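Local coordinates for protein Two-component system sensor histidine kinase (Bacteroides thetaiotaomicron, PDB 3OTT) that probably senses saccharides through this extracellular beta-propeller and beta-sandwich part and, as a membrane histidine kinase, relays the signal by phosphorylation to regulate transcription, at residues Tyr407-Asn412 / Tyr416-Thr421; Ile434-Cys437 / Ile441-Val444; Tyr463-His466 / Gly471-Ile474. One frame throughout, in Å; residues are numbered along the deposited sequence.

Contact 1 of 3, residues Tyr407-Asn412 / Tyr416-Thr421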
ATOM      1  N   TYR B 407      14.349  15.590 -24.596  1.00 17.67           N
ATOM      2  CA  TYR B 407      15.311  16.167 -25.535  1.00 18.80           C
ATOM      3  C   TYR B 407      16.724  15.592 -25.382  1.00 18.65           C
ATOM      4  O   TYR B 407      17.238  15.437 -24.260  1.00 18.14           O
ATOM      5  CB  TYR B 407      15.422  17.714 -25.350  1.00 18.40           C
ATOM      6  CG  TYR B 407      14.125  18.463 -25.431  1.00 18.95           C
ATOM      7  CD1 TYR B 407      13.593  18.855 -26.672  1.00 20.25           C
ATOM      8  CD2 TYR B 407      13.408  18.770 -24.277  1.00 16.79           C
ATOM      9  CE1 TYR B 407      12.399  19.529 -26.763  1.00 16.89           C
ATOM     10  CE2 TYR B 407      12.207  19.479 -24.350  1.00 20.01           C
ATOM     11  CZ  TYR B 407      11.712  19.862 -25.601  1.00 20.39           C
ATOM     12  OH  TYR B 407      10.499  20.526 -25.666  1.00 22.05           O
ATOM     13  N   ASN B 408      17.365  15.347 -26.505  1.00 19.81           N
ATOM     14  CA  ASN B 408      18.774  14.937 -26.592  1.00 21.36           C
ATOM     15  C   ASN B 408      19.624  16.136 -27.140  1.00 20.83           C
ATOM     16  O   ASN B 408      19.395  16.580 -28.290  1.00 21.81           O
ATOM     17  CB  ASN B 408      18.940  13.800 -27.630  1.00 22.41           C
ATOM     18  CG  ASN B 408      18.204  12.510 -27.267  1.00 29.13           C
ATOM     19  OD1 ASN B 408      18.422  11.923 -26.180  1.00 32.54           O
ATOM     20  ND2 ASN B 408      17.342  12.028 -28.216  1.00 30.26           N
ATOM     21  N   ILE B 409      20.606  16.586 -26.387  1.00 18.78           N
ATOM     22  CA  ILE B 409      21.439  17.730 -26.745  1.00 19.97           C
ATOM     23  C   ILE B 409      22.918  17.364 -26.731  1.00 20.63           C
ATOM     24  O   ILE B 409      23.399  16.781 -25.757  1.00 21.14           O
ATOM     25  CB  ILE B 409      21.193  18.861 -25.717  1.00 18.62           C
ATOM     26  CG1 ILE B 409      19.744  19.374 -25.828  1.00 17.74           C
ATOM     27  CG2 ILE B 409      22.250  19.955 -25.812  1.00 16.84           C
ATOM     28  CD1 ILE B 409      19.301  20.160 -24.594  1.00 12.08           C
ATOM     29  N   VAL B 410      23.638  17.689 -27.799  1.00 22.14           N
ATOM     30  CA  VAL B 410      25.075  17.449 -27.875  1.00 23.17           C
ATOM     31  C   VAL B 410      25.820  18.732 -28.223  1.00 23.11           C
ATOM     32  O   VAL B 410      25.215  19.649 -28.751  1.00 24.14           O
ATOM     33  CB  VAL B 410      25.444  16.366 -28.910  1.00 24.61           C
ATOM     34  CG1 VAL B 410      24.769  15.028 -28.561  1.00 25.13           C
ATOM     35  CG2 VAL B 410      25.072  16.793 -30.293  1.00 25.80           C
ATOM     36  N   ASP B 411      27.123  18.809 -27.928  1.00 21.75           N
ATOM     37  CA  ASP B 411      27.910  19.953 -28.398  1.00 21.97           C
ATOM     38  C   ASP B 411      28.141  19.864 -29.915  1.00 21.96           C
ATOM     39  O   ASP B 411      27.884  18.826 -30.538  1.00 22.30           O
ATOM     40  CB  ASP B 411      29.239  20.033 -27.618  1.00 21.16           C
ATOM     41  CG  ASP B 411      30.256  19.030 -28.119  1.00 23.45           C
ATOM     42  OD1 ASP B 411      29.949  17.820 -28.157  1.00 25.33           O
ATOM     43  OD2 ASP B 411      31.340  19.454 -28.561  1.00 26.23           O
ATOM     44  N   ASN B 412      28.655  20.925 -30.516  1.00 23.17           N
ATOM     45  CA  ASN B 412      28.915  20.937 -31.987  1.00 24.47           C
ATOM     46  C   ASN B 412      29.905  19.861 -32.504  1.00 25.05           C
ATOM     47  O   ASN B 412      29.789  19.441 -33.654  1.00 25.61           O
ATOM     48  CB  ASN B 412      29.390  22.332 -32.463  1.00 26.11           C
ATOM     49  CG  ASN B 412      30.700  22.751 -31.832  1.00 28.61           C
ATOM     50  OD1 ASN B 412      30.754  23.036 -30.651  1.00 35.26           O
ATOM     51  ND2 ASN B 412      31.780  22.748 -32.616  1.00 34.65           N
ATOM     52  N   TYR B 416      30.225  15.623 -26.352  1.00 24.45           N
ATOM     53  CA  TYR B 416      29.622  15.736 -25.066  1.00 23.21           C
ATOM     54  C   TYR B 416      28.125  15.830 -25.261  1.00 22.87           C
ATOM     55  O   TYR B 416      27.633  16.292 -26.297  1.00 22.76           O
ATOM     56  CB  TYR B 416      30.141  16.985 -24.361  1.00 23.99           C
ATOM     57  CG  TYR B 416      31.653  17.076 -24.320  1.00 27.52           C
ATOM     58  CD1 TYR B 416      32.300  18.152 -24.909  1.00 30.38           C
ATOM     59  CD2 TYR B 416      32.430  16.090 -23.651  1.00 28.99           C
ATOM     60  CE1 TYR B 416      33.676  18.252 -24.877  1.00 36.33           C
ATOM     61  CE2 TYR B 416      33.809  16.169 -23.608  1.00 32.16           C
ATOM     62  CZ  TYR B 416      34.437  17.260 -24.223  1.00 37.40           C
ATOM     63  OH  TYR B 416      35.827  17.395 -24.211  1.00 42.55           O
ATOM     64  N   ASN B 417      27.385  15.388 -24.264  1.00 20.72           N
ATOM     65  CA  ASN B 417      25.970  15.403 -24.392  1.00 19.33           C
ATOM     66  C   ASN B 417      25.373  15.697 -23.025  1.00 17.90           C
ATOM     67  O   ASN B 417      26.110  15.873 -22.025  1.00 15.41           O
ATOM     68  CB  ASN B 417      25.471  14.071 -24.969  1.00 18.84           C
ATOM     69  CG  ASN B 417      25.740  12.897 -24.028  1.00 23.03           C
ATOM     70  OD1 ASN B 417      25.430  12.964 -22.829  1.00 24.05           O
ATOM     71  ND2 ASN B 417      26.331  11.825 -24.564  1.00 24.08           N
ATOM     72  N   THR B 418      24.045  15.642 -22.987  1.00 17.02           N
ATOM     73  CA  THR B 418      23.256  16.105 -21.872  1.00 16.53           C
ATOM     74  C   THR B 418      22.565  14.963 -21.078  1.00 16.81           C
ATOM     75  O   THR B 418      21.695  15.200 -20.251  1.00 16.13           O
ATOM     76  CB  THR B 418      22.278  17.136 -22.488  1.00 17.72           C
ATOM     77  OG1 THR B 418      21.929  18.111 -21.542  1.00 26.33           O
ATOM     78  CG2 THR B 418      21.065  16.498 -23.014  1.00 10.92           C
ATOM     79  N   ASN B 419      22.968  13.716 -21.311  1.00 17.94           N
ATOM     80  CA  ASN B 419      22.382  12.536 -20.633  1.00 19.42           C
ATOM     81  C   ASN B 419      22.256  12.655 -19.125  1.00 18.05           C
ATOM     82  O   ASN B 419      21.214  12.339 -18.563  1.00 16.43           O
ATOM     83  CB  ASN B 419      23.221  11.276 -20.913  1.00 20.44           C
ATOM     84  CG  ASN B 419      23.007  10.739 -22.311  1.00 30.14           C
ATOM     85  OD1 ASN B 419      22.076  11.161 -23.042  1.00 32.80           O
ATOM     86  ND2 ASN B 419      23.883   9.794 -22.716  1.00 36.45           N
ATOM     87  N   TRP B 420      23.342  13.105 -18.486  1.00 18.09           N
ATOM     88  CA  TRP B 420      23.364  13.335 -17.052  1.00 18.63           C
ATOM     89  C   TRP B 420      23.274  14.817 -16.719  1.00 16.88           C
ATOM     90  O   TRP B 420      24.277  15.466 -16.571  1.00 17.95           O
ATOM     91  CB  TRP B 420      24.635  12.708 -16.438  1.00 18.78           C
ATOM     92  CG  TRP B 420      24.693  11.191 -16.611  1.00 25.06           C
ATOM     93  CD1 TRP B 420      23.651  10.352 -16.978  1.00 25.10           C
ATOM     94  CD2 TRP B 420      25.832  10.343 -16.399  1.00 29.00           C
ATOM     95  NE1 TRP B 420      24.085   9.054 -16.987  1.00 29.64           N
ATOM     96  CE2 TRP B 420      25.409   9.011 -16.627  1.00 31.41           C
ATOM     97  CE3 TRP B 420      27.167  10.577 -16.007  1.00 32.28           C
ATOM     98  CZ2 TRP B 420      26.284   7.903 -16.505  1.00 34.57           C
ATOM     99  CZ3 TRP B 420      28.045   9.472 -15.875  1.00 35.48           C
ATOM    100  CH2 TRP B 420      27.589   8.149 -16.129  1.00 36.40           C
ATOM    101  N   THR B 421      22.068  15.329 -16.573  1.00 16.77           N
ATOM    102  CA  THR B 421      21.806  16.741 -16.293  1.00 15.62           C
ATOM    103  C   THR B 421      21.554  17.031 -14.829  1.00 15.97           C
ATOM    104  O   THR B 421      20.729  16.352 -14.219  1.00 17.29           O
ATOM    105  CB  THR B 421      20.600  17.253 -17.165  1.00 15.42           C
ATOM    106  OG1 THR B 421      21.036  17.226 -18.537  1.00 17.59           O
ATOM    107  CG2 THR B 421      20.280  18.758 -16.818  1.00 15.42           C
TER

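Contact 2 of 3, residues Ile434-Cys437 / Ile441-Val444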
ATOM      1  N   ILE B 434      22.421  24.664 -19.091  1.00 17.11           N
ATOM      2  CA  ILE B 434      22.260  23.285 -18.623  1.00 16.42           C
ATOM      3  C   ILE B 434      23.584  22.757 -18.103  1.00 16.55           C
ATOM      4  O   ILE B 434      24.568  22.738 -18.825  1.00 16.36           O
ATOM      5  CB  ILE B 434      21.751  22.386 -19.762  1.00 17.29           C
ATOM      6  CG1 ILE B 434      20.418  22.912 -20.283  1.00 12.84           C
ATOM      7  CG2 ILE B 434      21.626  20.917 -19.320  1.00 14.56           C
ATOM      8  CD1 ILE B 434      20.171  22.544 -21.746  1.00  9.58           C
ATOM      9  N   SER B 435      23.616  22.392 -16.830  1.00 15.93           N
ATOM     10  CA  SER B 435      24.832  21.864 -16.290  1.00 17.09           C
ATOM     11  C   SER B 435      24.750  20.342 -16.293  1.00 17.14           C
ATOM     12  O   SER B 435      23.714  19.770 -15.969  1.00 16.19           O
ATOM     13  CB  SER B 435      25.122  22.419 -14.882  1.00 16.69           C
ATOM     14  OG  SER B 435      24.389  21.740 -13.871  1.00 19.55           O
ATOM     15  N   THR B 436      25.872  19.715 -16.602  1.00 17.62           N
ATOM     16  CA  THR B 436      25.960  18.289 -16.778  1.00 20.25           C
ATOM     17  C   THR B 436      27.096  17.625 -15.907  1.00 19.33           C
ATOM     18  O   THR B 436      28.018  18.276 -15.455  1.00 17.21           O
ATOM     19  CB  THR B 436      26.232  18.114 -18.284  1.00 21.68           C
ATOM     20  OG1 THR B 436      24.998  18.367 -18.994  1.00 25.47           O
ATOM     21  CG2 THR B 436      26.642  16.798 -18.610  1.00 29.18           C
ATOM     22  N   CYS B 437      27.038  16.315 -15.722  1.00 18.85           N
ATOM     23  CA  CYS B 437      28.204  15.570 -15.334  1.00 22.04           C
ATOM     24  C   CYS B 437      28.843  15.110 -16.665  1.00 22.38           C
ATOM     25  O   CYS B 437      28.129  14.656 -17.585  1.00 24.75           O
ATOM     26  CB  CYS B 437      27.780  14.372 -14.464  1.00 23.50           C
ATOM     27  SG  CYS B 437      29.061  13.115 -14.093  1.00 28.54           S
ATOM     28  N   ILE B 441      28.971  22.626 -19.339  1.00 16.06           N
ATOM     29  CA  ILE B 441      27.728  23.406 -19.426  1.00 15.00           C
ATOM     30  C   ILE B 441      27.304  23.670 -20.897  1.00 15.56           C
ATOM     31  O   ILE B 441      28.110  23.994 -21.775  1.00 14.98           O
ATOM     32  CB  ILE B 441      27.878  24.777 -18.693  1.00 16.27           C
ATOM     33  CG1 ILE B 441      28.181  24.579 -17.187  1.00 13.41           C
ATOM     34  CG2 ILE B 441      26.631  25.665 -18.898  1.00 16.31           C
ATOM     35  CD1 ILE B 441      28.959  25.817 -16.568  1.00 12.41           C
ATOM     36  N   PHE B 442      26.028  23.513 -21.162  1.00 14.69           N
ATOM     37  CA  PHE B 442      25.482  23.783 -22.496  1.00 14.90           C
ATOM     38  C   PHE B 442      24.573  25.010 -22.397  1.00 15.21           C
ATOM     39  O   PHE B 442      23.798  25.161 -21.411  1.00 14.94           O
ATOM     40  CB  PHE B 442      24.622  22.595 -22.978  1.00 13.26           C
ATOM     41  CG  PHE B 442      25.394  21.314 -23.119  1.00 16.45           C
ATOM     42  CD1 PHE B 442      25.665  20.488 -22.014  1.00 12.90           C
ATOM     43  CD2 PHE B 442      25.843  20.911 -24.365  1.00 18.82           C
ATOM     44  CE1 PHE B 442      26.408  19.259 -22.178  1.00 12.58           C
ATOM     45  CE2 PHE B 442      26.611  19.714 -24.519  1.00 19.73           C
ATOM     46  CZ  PHE B 442      26.867  18.902 -23.432  1.00 14.69           C
ATOM     47  N   VAL B 443      24.664  25.874 -23.407  1.00 15.97           N
ATOM     48  CA  VAL B 443      23.805  27.033 -23.527  1.00 16.87           C
ATOM     49  C   VAL B 443      23.042  26.875 -24.827  1.00 19.12           C
ATOM     50  O   VAL B 443      23.678  26.791 -25.891  1.00 20.53           O
ATOM     51  CB  VAL B 443      24.598  28.315 -23.541  1.00 17.82           C
ATOM     52  CG1 VAL B 443      23.655  29.496 -23.662  1.00 15.71           C
ATOM     53  CG2 VAL B 443      25.514  28.420 -22.273  1.00 12.53           C
ATOM     54  N   VAL B 444      21.713  26.754 -24.730  1.00 18.74           N
ATOM     55  CA  VAL B 444      20.845  26.373 -25.841  1.00 20.35           C
ATOM     56  C   VAL B 444      19.722  27.396 -26.069  1.00 20.61           C
ATOM     57  O   VAL B 444      19.112  27.922 -25.113  1.00 19.70           O
ATOM     58  CB  VAL B 444      20.176  25.013 -25.535  1.00 21.39           C
ATOM     59  CG1 VAL B 444      18.969  24.743 -26.435  1.00 23.23           C
ATOM     60  CG2 VAL B 444      21.195  23.827 -25.647  1.00 21.53           C
TER

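Contact 3 of 3, residues Tyr463-His466 / Gly471-Ile474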
ATOM      1  N   TYR B 463      30.462  25.157 -22.497  1.00 20.63           N
ATOM      2  CA  TYR B 463      31.608  25.565 -21.679  1.00 20.62           C
ATOM      3  C   TYR B 463      32.251  24.271 -21.160  1.00 20.74           C
ATOM      4  O   TYR B 463      31.541  23.422 -20.621  1.00 20.09           O
ATOM      5  CB  TYR B 463      31.151  26.454 -20.499  1.00 19.71           C
ATOM      6  CG  TYR B 463      30.858  27.891 -20.884  1.00 22.94           C
ATOM      7  CD1 TYR B 463      29.556  28.324 -21.158  1.00 22.83           C
ATOM      8  CD2 TYR B 463      31.899  28.826 -21.016  1.00 23.70           C
ATOM      9  CE1 TYR B 463      29.293  29.653 -21.539  1.00 22.01           C
ATOM     10  CE2 TYR B 463      31.649  30.116 -21.422  1.00 24.11           C
ATOM     11  CZ  TYR B 463      30.347  30.527 -21.672  1.00 25.73           C
ATOM     12  OH  TYR B 463      30.145  31.837 -22.028  1.00 29.47           O
ATOM     13  N   SER B 464      33.582  24.143 -21.249  1.00 21.43           N
ATOM     14  CA  SER B 464      34.242  22.936 -20.773  1.00 21.32           C
ATOM     15  C   SER B 464      35.686  23.200 -20.275  1.00 22.80           C
ATOM     16  O   SER B 464      36.137  24.351 -20.263  1.00 21.77           O
ATOM     17  CB  SER B 464      34.309  21.963 -21.920  1.00 19.75           C
ATOM     18  OG  SER B 464      35.201  22.471 -22.881  1.00 23.97           O
ATOM     19  N   VAL B 465      36.426  22.128 -19.968  1.00 24.07           N
ATOM     20  CA  VAL B 465      37.841  22.253 -19.596  1.00 27.22           C
ATOM     21  C   VAL B 465      38.684  22.926 -20.699  1.00 28.44           C
ATOM     22  O   VAL B 465      39.703  23.517 -20.377  1.00 29.46           O
ATOM     23  CB  VAL B 465      38.462  20.885 -19.094  1.00 27.22           C
ATOM     24  CG1 VAL B 465      39.891  21.062 -18.666  1.00 35.47           C
ATOM     25  CG2 VAL B 465      37.794  20.443 -17.886  1.00 27.46           C
ATOM     26  N   HIS B 466      38.263  22.856 -21.970  1.00 29.01           N
ATOM     27  CA  HIS B 466      39.000  23.495 -23.079  1.00 30.47           C
ATOM     28  C   HIS B 466      38.793  25.016 -23.257  1.00 29.80           C
ATOM     29  O   HIS B 466      39.645  25.698 -23.815  1.00 29.68           O
ATOM     30  CB  HIS B 466      38.727  22.779 -24.423  1.00 32.48           C
ATOM     31  CG  HIS B 466      39.049  21.312 -24.389  1.00 36.62           C
ATOM     32  ND1 HIS B 466      38.093  20.334 -24.577  1.00 39.86           N
ATOM     33  CD2 HIS B 466      40.209  20.660 -24.116  1.00 40.35           C
ATOM     34  CE1 HIS B 466      38.655  19.144 -24.456  1.00 41.17           C
ATOM     35  NE2 HIS B 466      39.936  19.313 -24.167  1.00 41.40           N
ATOM     36  N   GLY B 471      36.757  22.078 -14.636  1.00 24.69           N
ATOM     37  CA  GLY B 471      36.377  20.651 -14.638  1.00 23.28           C
ATOM     38  C   GLY B 471      35.115  20.389 -15.446  1.00 22.86           C
ATOM     39  O   GLY B 471      34.495  21.327 -15.964  1.00 21.83           O
ATOM     40  N   MET B 472      34.711  19.117 -15.549  1.00 23.03           N
ATOM     41  CA  MET B 472      33.617  18.726 -16.440  1.00 23.06           C
ATOM     42  C   MET B 472      32.363  18.272 -15.678  1.00 23.75           C
ATOM     43  O   MET B 472      31.278  18.140 -16.297  1.00 22.35           O
ATOM     44  CB  MET B 472      34.061  17.661 -17.442  1.00 23.29           C
ATOM     45  CG  MET B 472      35.036  18.196 -18.520  1.00 26.09           C
ATOM     46  SD  MET B 472      34.304  19.534 -19.535  1.00 32.69           S
ATOM     47  CE  MET B 472      33.211  18.667 -20.614  1.00 23.80           C
ATOM     48  N   PHE B 473      32.524  18.064 -14.360  1.00 24.18           N
ATOM     49  CA  PHE B 473      31.424  17.707 -13.453  1.00 26.30           C
ATOM     50  C   PHE B 473      30.876  18.912 -12.724  1.00 23.90           C
ATOM     51  O   PHE B 473      31.440  19.410 -11.712  1.00 21.66           O
ATOM     52  CB  PHE B 473      31.817  16.620 -12.456  1.00 27.06           C
ATOM     53  CG  PHE B 473      32.909  15.742 -12.968  1.00 38.14           C
ATOM     54  CD1 PHE B 473      32.609  14.490 -13.535  1.00 45.61           C
ATOM     55  CD2 PHE B 473      34.241  16.194 -12.960  1.00 45.25           C
ATOM     56  CE1 PHE B 473      33.616  13.675 -14.051  1.00 50.30           C
ATOM     57  CE2 PHE B 473      35.264  15.402 -13.475  1.00 50.15           C
ATOM     58  CZ  PHE B 473      34.953  14.125 -14.017  1.00 52.50           C
ATOM     59  N   ILE B 474      29.742  19.344 -13.229  1.00 22.90           N
ATOM     60  CA  ILE B 474      29.151  20.577 -12.740  1.00 24.16           C
ATOM     61  C   ILE B 474      27.853  20.305 -11.974  1.00 24.98           C
ATOM     62  O   ILE B 474      26.940  19.678 -12.505  1.00 25.12           O
ATOM     63  CB  ILE B 474      29.022  21.572 -13.877  1.00 23.64           C
ATOM     64  CG1 ILE B 474      30.424  22.074 -14.251  1.00 26.51           C
ATOM     65  CG2 ILE B 474      28.395  22.841 -13.382  1.00 23.51           C
ATOM     66  CD1 ILE B 474      31.080  21.459 -15.301  1.00 23.80           C
TER

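Contact 1 of 3, residues Tyr407-Asn412 / Tyr416-Thr421
D411 OD1 is gripped by two backbone N-H groups: Y416 N, 2.9 Å away on a nearly straight path (172° at the hydrogen), and T415 N just before it. The Y416 donor comes from above the carboxylate plane. With chi1 at 78°, D411 CG stands between its own backbone N and carbonyl carbon, which turns the carboxylate back over the turn. OD2 is held by T413 OG1, so both oxygens are tied to the same short loop. The backbone answers with D411 N to Y416 O at 3.0 Å. V410 and N417 are paired as a single beta bridge, flanked by two CA-H...O contacts: Y416 O lies 3.2 Å from V410 CA, and I409 O the same distance from N417 CA. The Y416 ring passes D411 obliquely, its plane 45° from the carboxylate, with CD1 3.9 Å from D411 CG. Further along, T418 CG2 packs on I409 CB at 3.6 Å, and N417 CB meets V410 CG1 at 3.8 Å. N417 OD1 accepts from N419 N at 3.0 Å, an Asx turn. This is the passage between propeller blades: strand 403-410 ends one blade, runs parallel to strand 457-463 of the next, and hands over to strand 421-426, while I409 and T418 both pack on I434 of strand 431-436.

Contact 2 of 3, residues Ile434-Cys437 / Ile441-Val444
F442 sets the edge of its ring against T436, with CE1 3.6 Å from T436 OG1, which lies near the ring plane. The two residues belong to a beta hairpin, strands 431-436 and 441-445, the middle pair of a four-stranded beta-propeller blade; the strand pieces here run antiparallel, their N-to-C directions 156° apart and their axes 4.8 Å from each other. I434 and F442 form the hydrogen-bonded pair. I434 N reaches F442 O at 2.7 Å, nearly in line with the carbonyl, and F442 N returns to I434 O at 2.9 Å in the carbonyl plane. I434 O also receives a CA-H...O contact from I441 CA, at 3.3 Å. S435 and I441 are the adjacent non-hydrogen-bonded pair, on the other face from I434 and F442, and both touch I477 of the following blade. I434 CB packs on F442 CB at 4.3 Å, and I434 CD1 reaches V444 CG2 at 4.2 Å. F442 CG stands beside its backbone N (chi1 -62°), which lays the CD1-CE1 edge along T436; the ring also packs on Y416, A459 and N462. T436 OG1 is buried here with no polar partner in the model, its second-nearest ring atom being F442 CD1 at 3.8 Å.

Contact 3 of 3, residues Tyr463-His466 / Gly471-Ile474
M472 sends its side chain from CB across to S464 and V465 in a doubly bent course. CG, the first atom beyond CB, lies against the methyl V465 CG2 at 3.6 Å. There the chain folds (chi2 -61°), bringing SD up to V465 N and S464 CB, each 3.4 Å away. The V465 N-H points at SD with an angle of 156° at the hydrogen, a weak N-H...S hydrogen bond. A second bend (chi3 -76°) directs the terminal methyl CE to S464 CB, 3.7 Å away, while the same methyl touches the ring of Y416. V465 completes the apolar side of the contact through CG2 alone, the branch beside its backbone N, which approaches G471 CA at 3.5 Å as well as M472 CG; the valine and methionine side chains pass each other at a slant.

Both segments belong to the loop that leaves strand 457-463, the outermost strand of one propeller blade, and leads into strand 474-479, the innermost of the next. Its first bend is an ST turn: S464 OG accepts from H466 N at 3.2 Å, and S464 N is bound by N467 OD1, so both S464 OG and its backbone N are engaged, while CB faces the sulfur. The two ends of the loop are anchored in the blade through backbone bonds, Y463 to I441 and I474 to T436, with M472 bonded to G440 between them. Y463 points its ring elsewhere, into a cation-pi contact with R503. V465 and H466 are exposed, and F473 packs on E98 of the second subunit.

How the contacts relate
Contact 2 is the fully buried member, a backbone-paired hairpin inside one blade, whereas contacts 1 and 3 are partly buried: contact 1 sets the end of strand 403-410 of the preceding blade against the loop into this blade, and contact 3 closes the loop out of it. The chemistry follows. A carboxylate organises contact 1, regular strand pairing with apolar packing holds contact 2, and a methionine sulfur with a valine methyl joins contact 3. F442 packs against contact 1, its CE1 3.4 Å from N417 O. W420 O and C437 N, 3.0 Å apart, probably hydrogen-bond contact 1 to contact 2. Y416 OH lies 3.3 Å from H466 CE1, where contacts 1 and 3 meet.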